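Local coordinates for protein Poly(A) ribonuclease POP2 (Saccharomyces cerevisiae, PDB 1UOC) that is a 3'-exoribonuclease preferring poly(A) RNA and a probably catalytic subunit of the CCR4-NOT mRNA deadenylase complex, most likely using magnesium, at residues Val19-Arg32 / Lys130-Leu144. Sequence-based numbering, arbitrary orientation.
Sequences VWKSNLYSEFAVIR and KHENLGIDVFEFSQL
Tyr25 OH donates a hydrogen bond to Glu140 OE2 at 2.6 Å, meeting the carboxylate on its anti side and somewhat out of its plane. The other oxygen, OE1, forms a long salt bridge with Lys21 NZ at 3.6 Å, so one carboxylate of helix 138-146 grips both Lys21 and Tyr25. Lys21 stretches over to it, CG anti to the backbone N (chi1 -173°), and bends only at its last torsion. The backbones also join directly: Lys21 N points at Leu134 O, 2.8 Å away and nearly straight. At the far end a water links Arg32 NH2 to Leu144 O.

Between these polar ties Leu144 is a knob in a hole formed by Leu24, Tyr25, Phe28 and Arg32. Its CD1 stands over the centre of the Tyr25 ring, while CB lies over one face of Phe28, 3.7 Å from the ring centroid; Ile31 CD1 lies over the opposite face. Phe28 turns an edge toward the face of Phe141 in an offset edge-to-face pair. Leu24 CD2 meets Ile136 CD1 at 3.8 Å. Farther out, the six-membered ring of Trp20 sets its edge against the face of His131, planes 64° apart, and CH2 touches Lys130 CB; His131 ND1 is held by Phe104 O.

The segments 24-32 and 138-144 run nearly parallel (crossing angle -20°) and thus pack side by side, with Phe28 and Phe141 both reaching Phe102 of strand 99-103: a pair of helices against the mixed sheet of the RNase domain of Pop2, in the RNase H-like fold of DEDD nucleases.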
ATOM      1  N   VAL A  19     -15.387  -1.099   0.486  1.00 30.83           N
ATOM      2  CA  VAL A  19     -15.873   0.119   1.106  1.00 30.19           C
ATOM      3  C   VAL A  19     -16.323   1.082   0.012  1.00 32.49           C
ATOM      4  O   VAL A  19     -15.636   1.261  -0.999  1.00 31.46           O
ATOM      5  CB  VAL A  19     -14.773   0.794   1.970  1.00 28.00           C
ATOM      6  CG1 VAL A  19     -15.379   1.906   2.817  1.00 24.92           C
ATOM      7  CG2 VAL A  19     -14.095  -0.241   2.867  1.00 28.36           C
ATOM      8  N   TRP A  20     -17.502   1.667   0.220  1.00 34.08           N
ATOM      9  CA  TRP A  20     -18.093   2.634  -0.691  1.00 34.77           C
ATOM     10  C   TRP A  20     -18.490   3.798   0.196  1.00 36.52           C
ATOM     11  O   TRP A  20     -18.144   3.807   1.370  1.00 37.11           O
ATOM     12  CB  TRP A  20     -19.321   2.041  -1.404  1.00 33.54           C
ATOM     13  CG  TRP A  20     -18.993   0.789  -2.156  1.00 30.30           C
ATOM     14  CD1 TRP A  20     -18.974  -0.483  -1.656  1.00 29.75           C
ATOM     15  CD2 TRP A  20     -18.521   0.694  -3.505  1.00 27.72           C
ATOM     16  NE1 TRP A  20     -18.517  -1.360  -2.605  1.00 28.01           N
ATOM     17  CE2 TRP A  20     -18.229  -0.667  -3.749  1.00 28.25           C
ATOM     18  CE3 TRP A  20     -18.312   1.622  -4.525  1.00 29.18           C
ATOM     19  CZ2 TRP A  20     -17.740  -1.123  -4.973  1.00 26.84           C
ATOM     20  CZ3 TRP A  20     -17.825   1.174  -5.749  1.00 30.10           C
ATOM     21  CH2 TRP A  20     -17.543  -0.190  -5.961  1.00 30.64           C
ATOM     22  N   LYS A  21     -19.199   4.780  -0.350  1.00 39.50           N
ATOM     23  CA  LYS A  21     -19.605   5.936   0.440  1.00 41.69           C
ATOM     24  C   LYS A  21     -20.512   5.533   1.607  1.00 42.00           C
ATOM     25  O   LYS A  21     -20.459   6.134   2.680  1.00 42.04           O
ATOM     26  CB  LYS A  21     -20.323   6.958  -0.453  1.00 45.56           C
ATOM     27  CG  LYS A  21     -20.643   8.289   0.230  1.00 51.80           C
ATOM     28  CD  LYS A  21     -21.298   9.280  -0.747  1.00 55.45           C
ATOM     29  CE  LYS A  21     -21.702  10.593  -0.050  1.00 57.92           C
ATOM     30  NZ  LYS A  21     -20.529  11.397   0.431  1.00 55.86           N
ATOM     31  N   SER A  22     -21.329   4.505   1.397  1.00 42.08           N
ATOM     32  CA  SER A  22     -22.258   4.036   2.426  1.00 42.58           C
ATOM     33  C   SER A  22     -21.622   3.513   3.721  1.00 41.45           C
ATOM     34  O   SER A  22     -22.134   3.787   4.798  1.00 42.30           O
ATOM     35  CB  SER A  22     -23.188   2.958   1.852  1.00 41.35           C
ATOM     36  OG  SER A  22     -22.450   1.840   1.384  1.00 45.71           O
ATOM     37  N   ASN A  23     -20.519   2.768   3.632  1.00 38.65           N
ATOM     38  CA  ASN A  23     -19.889   2.236   4.843  1.00 37.03           C
ATOM     39  C   ASN A  23     -18.512   2.817   5.164  1.00 36.81           C
ATOM     40  O   ASN A  23     -17.793   2.287   6.006  1.00 36.90           O
ATOM     41  CB  ASN A  23     -19.808   0.709   4.764  1.00 35.31           C
ATOM     42  CG  ASN A  23     -19.013   0.229   3.571  1.00 37.15           C
ATOM     43  OD1 ASN A  23     -18.895   0.937   2.572  1.00 34.45           O
ATOM     44  ND2 ASN A  23     -18.476  -0.990   3.661  1.00 33.59           N
ATOM     45  N   LEU A  24     -18.164   3.924   4.516  1.00 35.64           N
ATOM     46  CA  LEU A  24     -16.880   4.581   4.740  1.00 36.85           C
ATOM     47  C   LEU A  24     -16.583   4.902   6.213  1.00 36.48           C
ATOM     48  O   LEU A  24     -15.532   4.529   6.731  1.00 36.11           O
ATOM     49  CB  LEU A  24     -16.800   5.876   3.920  1.00 36.01           C
ATOM     50  CG  LEU A  24     -15.509   6.697   4.049  1.00 35.79           C
ATOM     51  CD1 LEU A  24     -14.298   5.834   3.711  1.00 33.16           C
ATOM     52  CD2 LEU A  24     -15.574   7.891   3.116  1.00 34.70           C
ATOM     53  N   TYR A  25     -17.500   5.586   6.888  1.00 36.96           N
ATOM     54  CA  TYR A  25     -17.277   5.958   8.286  1.00 37.21           C
ATOM     55  C   TYR A  25     -17.276   4.808   9.277  1.00 35.08           C
ATOM     56  O   TYR A  25     -16.428   4.754  10.165  1.00 34.58           O
ATOM     57  CB  TYR A  25     -18.288   7.017   8.714  1.00 37.93           C
ATOM     58  CG  TYR A  25     -18.030   8.340   8.044  1.00 39.21           C
ATOM     59  CD1 TYR A  25     -18.147   8.471   6.662  1.00 40.12           C
ATOM     60  CD2 TYR A  25     -17.604   9.445   8.778  1.00 43.22           C
ATOM     61  CE1 TYR A  25     -17.841   9.660   6.024  1.00 41.46           C
ATOM     62  CE2 TYR A  25     -17.291  10.646   8.152  1.00 44.34           C
ATOM     63  CZ  TYR A  25     -17.413  10.743   6.771  1.00 43.28           C
ATOM     64  OH  TYR A  25     -17.105  11.918   6.133  1.00 46.45           O
ATOM     65  N   SER A  26     -18.199   3.871   9.118  1.00 34.78           N
ATOM     66  CA  SER A  26     -18.249   2.738  10.024  1.00 37.66           C
ATOM     67  C   SER A  26     -16.999   1.868   9.893  1.00 38.42           C
ATOM     68  O   SER A  26     -16.506   1.332  10.887  1.00 41.13           O
ATOM     69  CB  SER A  26     -19.513   1.910   9.769  1.00 36.93           C
ATOM     70  OG  SER A  26     -19.628   1.565   8.409  1.00 38.99           O
ATOM     71  N   GLU A  27     -16.472   1.736   8.678  1.00 39.42           N
ATOM     72  CA  GLU A  27     -15.261   0.928   8.485  1.00 38.68           C
ATOM     73  C   GLU A  27     -14.059   1.627   9.102  1.00 37.55           C
ATOM     74  O   GLU A  27     -13.160   0.973   9.642  1.00 37.77           O
ATOM     75  CB  GLU A  27     -15.002   0.655   6.998  1.00 36.42           C
ATOM     76  CG  GLU A  27     -16.090  -0.183   6.351  1.00 36.26           C
ATOM     77  CD  GLU A  27     -16.332  -1.510   7.058  1.00 37.59           C
ATOM     78  OE1 GLU A  27     -17.438  -2.065   6.887  1.00 42.80           O
ATOM     79  OE2 GLU A  27     -15.430  -2.013   7.769  1.00 35.59           O
ATOM     80  N   PHE A  28     -14.037   2.955   9.028  1.00 36.35           N
ATOM     81  CA  PHE A  28     -12.935   3.682   9.620  1.00 34.86           C
ATOM     82  C   PHE A  28     -13.039   3.635  11.139  1.00 34.55           C
ATOM     83  O   PHE A  28     -12.041   3.788  11.844  1.00 34.76           O
ATOM     84  CB  PHE A  28     -12.896   5.124   9.136  1.00 35.10           C
ATOM     85  CG  PHE A  28     -11.760   5.394   8.199  1.00 36.37           C
ATOM     86  CD1 PHE A  28     -11.956   5.393   6.827  1.00 34.31           C
ATOM     87  CD2 PHE A  28     -10.462   5.538   8.693  1.00 35.72           C
ATOM     88  CE1 PHE A  28     -10.874   5.523   5.955  1.00 34.46           C
ATOM     89  CE2 PHE A  28      -9.379   5.667   7.831  1.00 35.06           C
ATOM     90  CZ  PHE A  28      -9.588   5.658   6.455  1.00 33.28           C
ATOM     91  N   ALA A  29     -14.245   3.406  11.648  1.00 34.32           N
ATOM     92  CA  ALA A  29     -14.429   3.305  13.096  1.00 33.73           C
ATOM     93  C   ALA A  29     -13.764   1.994  13.538  1.00 32.42           C
ATOM     94  O   ALA A  29     -13.108   1.945  14.578  1.00 32.74           O
ATOM     95  CB  ALA A  29     -15.911   3.302  13.446  1.00 30.51           C
ATOM     96  N   VAL A  30     -13.925   0.943  12.733  1.00 31.60           N
ATOM     97  CA  VAL A  30     -13.314  -0.358  13.023  1.00 32.67           C
ATOM     98  C   VAL A  30     -11.791  -0.278  12.901  1.00 32.63           C
ATOM     99  O   VAL A  30     -11.067  -0.823  13.726  1.00 34.24           O
ATOM    100  CB  VAL A  30     -13.822  -1.452  12.051  1.00 33.76           C
ATOM    101  CG1 VAL A  30     -13.038  -2.750  12.263  1.00 31.93           C
ATOM    102  CG2 VAL A  30     -15.316  -1.686  12.259  1.00 32.50           C
ATOM    103  N   ILE A  31     -11.303   0.397  11.862  1.00 34.19           N
ATOM    104  CA  ILE A  31      -9.861   0.546  11.661  1.00 33.35           C
ATOM    105  C   ILE A  31      -9.262   1.227  12.893  1.00 33.43           C
ATOM    106  O   ILE A  31      -8.246   0.809  13.434  1.00 35.02           O
ATOM    107  CB  ILE A  31      -9.570   1.419  10.408  1.00 32.23           C
ATOM    108  CG1 ILE A  31      -9.947   0.642   9.145  1.00 31.68           C
ATOM    109  CG2 ILE A  31      -8.088   1.843  10.378  1.00 30.51           C
ATOM    110  CD1 ILE A  31      -9.925   1.477   7.872  1.00 32.98           C
ATOM    111  N   ARG A  32      -9.929   2.282  13.321  1.00 33.14           N
ATOM    112  CA  ARG A  32      -9.527   3.070  14.465  1.00 33.33           C
ATOM    113  C   ARG A  32      -9.351   2.248  15.753  1.00 32.74           C
ATOM    114  O   ARG A  32      -8.424   2.495  16.526  1.00 30.90           O
ATOM    115  CB  ARG A  32     -10.567   4.169  14.676  1.00 35.90           C
ATOM    116  CG  ARG A  32     -10.051   5.457  15.275  1.00 38.87           C
ATOM    117  CD  ARG A  32     -11.182   6.496  15.313  1.00 39.41           C
ATOM    118  NE  ARG A  32     -11.609   6.848  13.968  1.00 41.11           N
ATOM    119  CZ  ARG A  32     -12.870   6.891  13.554  1.00 39.42           C
ATOM    120  NH1 ARG A  32     -13.867   6.604  14.382  1.00 38.41           N
ATOM    121  NH2 ARG A  32     -13.133   7.213  12.293  1.00 38.65           N
ATOM    122  N   LYS A 130     -20.762   1.459 -10.301  1.00 45.03           N
ATOM    123  CA  LYS A 130     -20.761   1.474  -8.848  1.00 43.76           C
ATOM    124  C   LYS A 130     -19.892   2.631  -8.360  1.00 42.38           C
ATOM    125  O   LYS A 130     -20.187   3.253  -7.343  1.00 41.97           O
ATOM    126  CB  LYS A 130     -20.212   0.150  -8.305  1.00 45.17           C
ATOM    127  CG  LYS A 130     -21.098  -1.057  -8.554  1.00 43.27           C
ATOM    128  CD  LYS A 130     -20.489  -2.276  -7.887  1.00 44.44           C
ATOM    129  CE  LYS A 130     -21.410  -3.486  -7.960  1.00 44.24           C
ATOM    130  NZ  LYS A 130     -20.710  -4.715  -7.476  1.00 46.17           N
ATOM    131  N   HIS A 131     -18.823   2.920  -9.098  1.00 40.57           N
ATOM    132  CA  HIS A 131     -17.903   3.993  -8.732  1.00 40.99           C
ATOM    133  C   HIS A 131     -18.528   5.361  -8.922  1.00 42.96           C
ATOM    134  O   HIS A 131     -18.289   6.289  -8.144  1.00 40.69           O
ATOM    135  CB  HIS A 131     -16.617   3.880  -9.551  1.00 37.90           C
ATOM    136  CG  HIS A 131     -15.661   2.856  -9.025  1.00 36.69           C
ATOM    137  ND1 HIS A 131     -14.727   3.143  -8.050  1.00 33.87           N
ATOM    138  CD2 HIS A 131     -15.524   1.536  -9.296  1.00 36.77           C
ATOM    139  CE1 HIS A 131     -14.063   2.044  -7.743  1.00 35.70           C
ATOM    140  NE2 HIS A 131     -14.527   1.053  -8.484  1.00 36.91           N
ATOM    141  N   GLU A 132     -19.338   5.470  -9.967  1.00 45.61           N
ATOM    142  CA  GLU A 132     -20.024   6.707 -10.288  1.00 48.30           C
ATOM    143  C   GLU A 132     -21.102   7.039  -9.258  1.00 46.40           C
ATOM    144  O   GLU A 132     -21.243   8.188  -8.852  1.00 46.91           O
ATOM    145  CB  GLU A 132     -20.658   6.604 -11.685  1.00 51.38           C
ATOM    146  CG  GLU A 132     -21.781   7.606 -11.931  1.00 55.37           C
ATOM    147  CD  GLU A 132     -22.484   7.406 -13.267  1.00 57.97           C
ATOM    148  OE1 GLU A 132     -22.818   6.251 -13.609  1.00 58.39           O
ATOM    149  OE2 GLU A 132     -22.718   8.416 -13.969  1.00 61.52           O
ATOM    150  N   ASN A 133     -21.853   6.037  -8.825  1.00 45.87           N
ATOM    151  CA  ASN A 133     -22.936   6.293  -7.884  1.00 47.02           C
ATOM    152  C   ASN A 133     -22.662   6.038  -6.409  1.00 46.47           C
ATOM    153  O   ASN A 133     -23.389   6.544  -5.558  1.00 47.29           O
ATOM    154  CB  ASN A 133     -24.182   5.500  -8.292  1.00 48.47           C
ATOM    155  CG  ASN A 133     -24.623   5.800  -9.707  1.00 50.18           C
ATOM    156  OD1 ASN A 133     -24.675   6.960 -10.126  1.00 51.28           O
ATOM    157  ND2 ASN A 133     -24.957   4.752 -10.452  1.00 52.41           N
ATOM    158  N   LEU A 134     -21.638   5.257  -6.090  1.00 43.60           N
ATOM    159  CA  LEU A 134     -21.361   4.982  -4.687  1.00 41.63           C
ATOM    160  C   LEU A 134     -19.907   5.204  -4.304  1.00 40.62           C
ATOM    161  O   LEU A 134     -19.532   5.012  -3.154  1.00 39.72           O
ATOM    162  CB  LEU A 134     -21.771   3.551  -4.356  1.00 42.94           C
ATOM    163  CG  LEU A 134     -23.241   3.232  -4.651  1.00 43.96           C
ATOM    164  CD1 LEU A 134     -23.538   1.818  -4.252  1.00 45.35           C
ATOM    165  CD2 LEU A 134     -24.150   4.189  -3.902  1.00 46.21           C
ATOM    166  N   GLY A 135     -19.099   5.618  -5.273  1.00 38.89           N
ATOM    167  CA  GLY A 135     -17.687   5.851  -5.030  1.00 39.36           C
ATOM    168  C   GLY A 135     -17.480   6.886  -3.952  1.00 37.65           C
ATOM    169  O   GLY A 135     -18.221   7.855  -3.866  1.00 37.89           O
ATOM    170  N   ILE A 136     -16.462   6.692  -3.129  1.00 37.65           N
ATOM    171  CA  ILE A 136     -16.219   7.627  -2.052  1.00 37.01           C
ATOM    172  C   ILE A 136     -15.440   8.850  -2.519  1.00 38.60           C
ATOM    173  O   ILE A 136     -14.683   8.794  -3.509  1.00 36.83           O
ATOM    174  CB  ILE A 136     -15.466   6.962  -0.880  1.00 35.50           C
ATOM    175  CG1 ILE A 136     -13.977   7.053  -1.103  1.00 34.64           C
ATOM    176  CG2 ILE A 136     -15.863   5.499  -0.744  1.00 35.18           C
ATOM    177  CD1 ILE A 136     -13.280   7.535   0.114  1.00 32.89           C
ATOM    178  N   ASP A 137     -15.630   9.956  -1.802  1.00 37.65           N
ATOM    179  CA  ASP A 137     -14.952  11.206  -2.123  1.00 40.10           C
ATOM    180  C   ASP A 137     -13.548  11.195  -1.519  1.00 39.53           C
ATOM    181  O   ASP A 137     -13.381  11.006  -0.309  1.00 39.92           O
ATOM    182  CB  ASP A 137     -15.784  12.384  -1.596  1.00 43.09           C
ATOM    183  CG  ASP A 137     -15.080  13.709  -1.750  1.00 45.07           C
ATOM    184  OD1 ASP A 137     -14.319  14.084  -0.832  1.00 45.32           O
ATOM    185  OD2 ASP A 137     -15.280  14.369  -2.793  1.00 49.24           O
ATOM    186  N   VAL A 138     -12.539  11.414  -2.358  1.00 40.15           N
ATOM    187  CA  VAL A 138     -11.159  11.368  -1.892  1.00 42.34           C
ATOM    188  C   VAL A 138     -10.784  12.327  -0.766  1.00 42.54           C
ATOM    189  O   VAL A 138      -9.969  11.973   0.077  1.00 44.97           O
ATOM    190  CB  VAL A 138     -10.142  11.517  -3.069  1.00 42.41           C
ATOM    191  CG1 VAL A 138      -9.915  12.974  -3.413  1.00 45.37           C
ATOM    192  CG2 VAL A 138      -8.829  10.855  -2.694  1.00 44.83           C
ATOM    193  N   PHE A 139     -11.350  13.529  -0.722  1.00 43.38           N
ATOM    194  CA  PHE A 139     -11.006  14.437   0.374  1.00 44.50           C
ATOM    195  C   PHE A 139     -11.549  13.901   1.706  1.00 43.69           C
ATOM    196  O   PHE A 139     -10.872  13.954   2.734  1.00 43.64           O
ATOM    197  CB  PHE A 139     -11.570  15.844   0.146  1.00 47.69           C
ATOM    198  CG  PHE A 139     -11.322  16.776   1.305  1.00 51.41           C
ATOM    199  CD1 PHE A 139     -10.044  17.267   1.555  1.00 53.74           C
ATOM    200  CD2 PHE A 139     -12.348  17.101   2.196  1.00 53.60           C
ATOM    201  CE1 PHE A 139      -9.786  18.067   2.676  1.00 54.32           C
ATOM    202  CE2 PHE A 139     -12.096  17.903   3.325  1.00 53.03           C
ATOM    203  CZ  PHE A 139     -10.817  18.381   3.562  1.00 53.38           C
ATOM    204  N   GLU A 140     -12.778  13.396   1.678  1.00 40.93           N
ATOM    205  CA  GLU A 140     -13.423  12.850   2.866  1.00 41.11           C
ATOM    206  C   GLU A 140     -12.604  11.686   3.395  1.00 40.76           C
ATOM    207  O   GLU A 140     -12.434  11.532   4.605  1.00 39.62           O
ATOM    208  CB  GLU A 140     -14.833  12.371   2.514  1.00 42.24           C
ATOM    209  CG  GLU A 140     -15.895  12.765   3.519  1.00 48.49           C
ATOM    210  CD  GLU A 140     -17.305  12.436   3.044  1.00 52.44           C
ATOM    211  OE1 GLU A 140     -17.710  12.946   1.974  1.00 52.45           O
ATOM    212  OE2 GLU A 140     -18.010  11.672   3.744  1.00 55.68           O
ATOM    213  N   PHE A 141     -12.103  10.869   2.467  1.00 39.31           N
ATOM    214  CA  PHE A 141     -11.284   9.713   2.805  1.00 37.35           C
ATOM    215  C   PHE A 141      -9.988  10.160   3.457  1.00 38.18           C
ATOM    216  O   PHE A 141      -9.603   9.634   4.499  1.00 37.95           O
ATOM    217  CB  PHE A 141     -10.950   8.893   1.547  1.00 33.40           C
ATOM    218  CG  PHE A 141      -9.901   7.825   1.773  1.00 30.64           C
ATOM    219  CD1 PHE A 141     -10.256   6.564   2.258  1.00 27.48           C
ATOM    220  CD2 PHE A 141      -8.548   8.105   1.558  1.00 29.02           C
ATOM    221  CE1 PHE A 141      -9.284   5.598   2.529  1.00 26.11           C
ATOM    222  CE2 PHE A 141      -7.570   7.149   1.824  1.00 27.82           C
ATOM    223  CZ  PHE A 141      -7.944   5.888   2.316  1.00 27.76           C
ATOM    224  N   SER A 142      -9.315  11.134   2.847  1.00 38.93           N
ATOM    225  CA  SER A 142      -8.043  11.604   3.382  1.00 39.97           C
ATOM    226  C   SER A 142      -8.227  12.180   4.779  1.00 39.68           C
ATOM    227  O   SER A 142      -7.373  12.009   5.644  1.00 39.60           O
ATOM    228  CB  SER A 142      -7.409  12.646   2.442  1.00 40.91           C
ATOM    229  OG  SER A 142      -7.851  13.961   2.726  1.00 44.52           O
ATOM    230  N   GLN A 143      -9.346  12.853   5.006  1.00 40.97           N
ATOM    231  CA  GLN A 143      -9.605  13.436   6.314  1.00 42.22           C
ATOM    232  C   GLN A 143      -9.738  12.312   7.349  1.00 40.68           C
ATOM    233  O   GLN A 143      -9.187  12.398   8.437  1.00 39.61           O
ATOM    234  CB  GLN A 143     -10.877  14.284   6.274  1.00 45.32           C
ATOM    235  CG  GLN A 143     -11.059  15.182   7.492  1.00 51.47           C
ATOM    236  CD  GLN A 143      -9.928  16.193   7.655  1.00 54.80           C
ATOM    237  OE1 GLN A 143      -9.625  16.964   6.734  1.00 56.17           O
ATOM    238  NE2 GLN A 143      -9.302  16.197   8.833  1.00 53.07           N
ATOM    239  N   LEU A 144     -10.467  11.253   7.004  1.00 39.40           N
ATOM    240  CA  LEU A 144     -10.627  10.130   7.918  1.00 38.05           C
ATOM    241  C   LEU A 144      -9.277   9.442   8.188  1.00 38.85           C
ATOM    242  O   LEU A 144      -9.026   8.938   9.294  1.00 37.46           O
ATOM    243  CB  LEU A 144     -11.629   9.132   7.343  1.00 35.58           C
ATOM    244  CG  LEU A 144     -13.100   9.550   7.452  1.00 38.37           C
ATOM    245  CD1 LEU A 144     -14.029   8.502   6.821  1.00 36.58           C
ATOM    246  CD2 LEU A 144     -13.439   9.724   8.916  1.00 38.26           C
TER
HETATM  247  O   HOH W   1     -10.583   8.445  11.649  1.00 38.37           O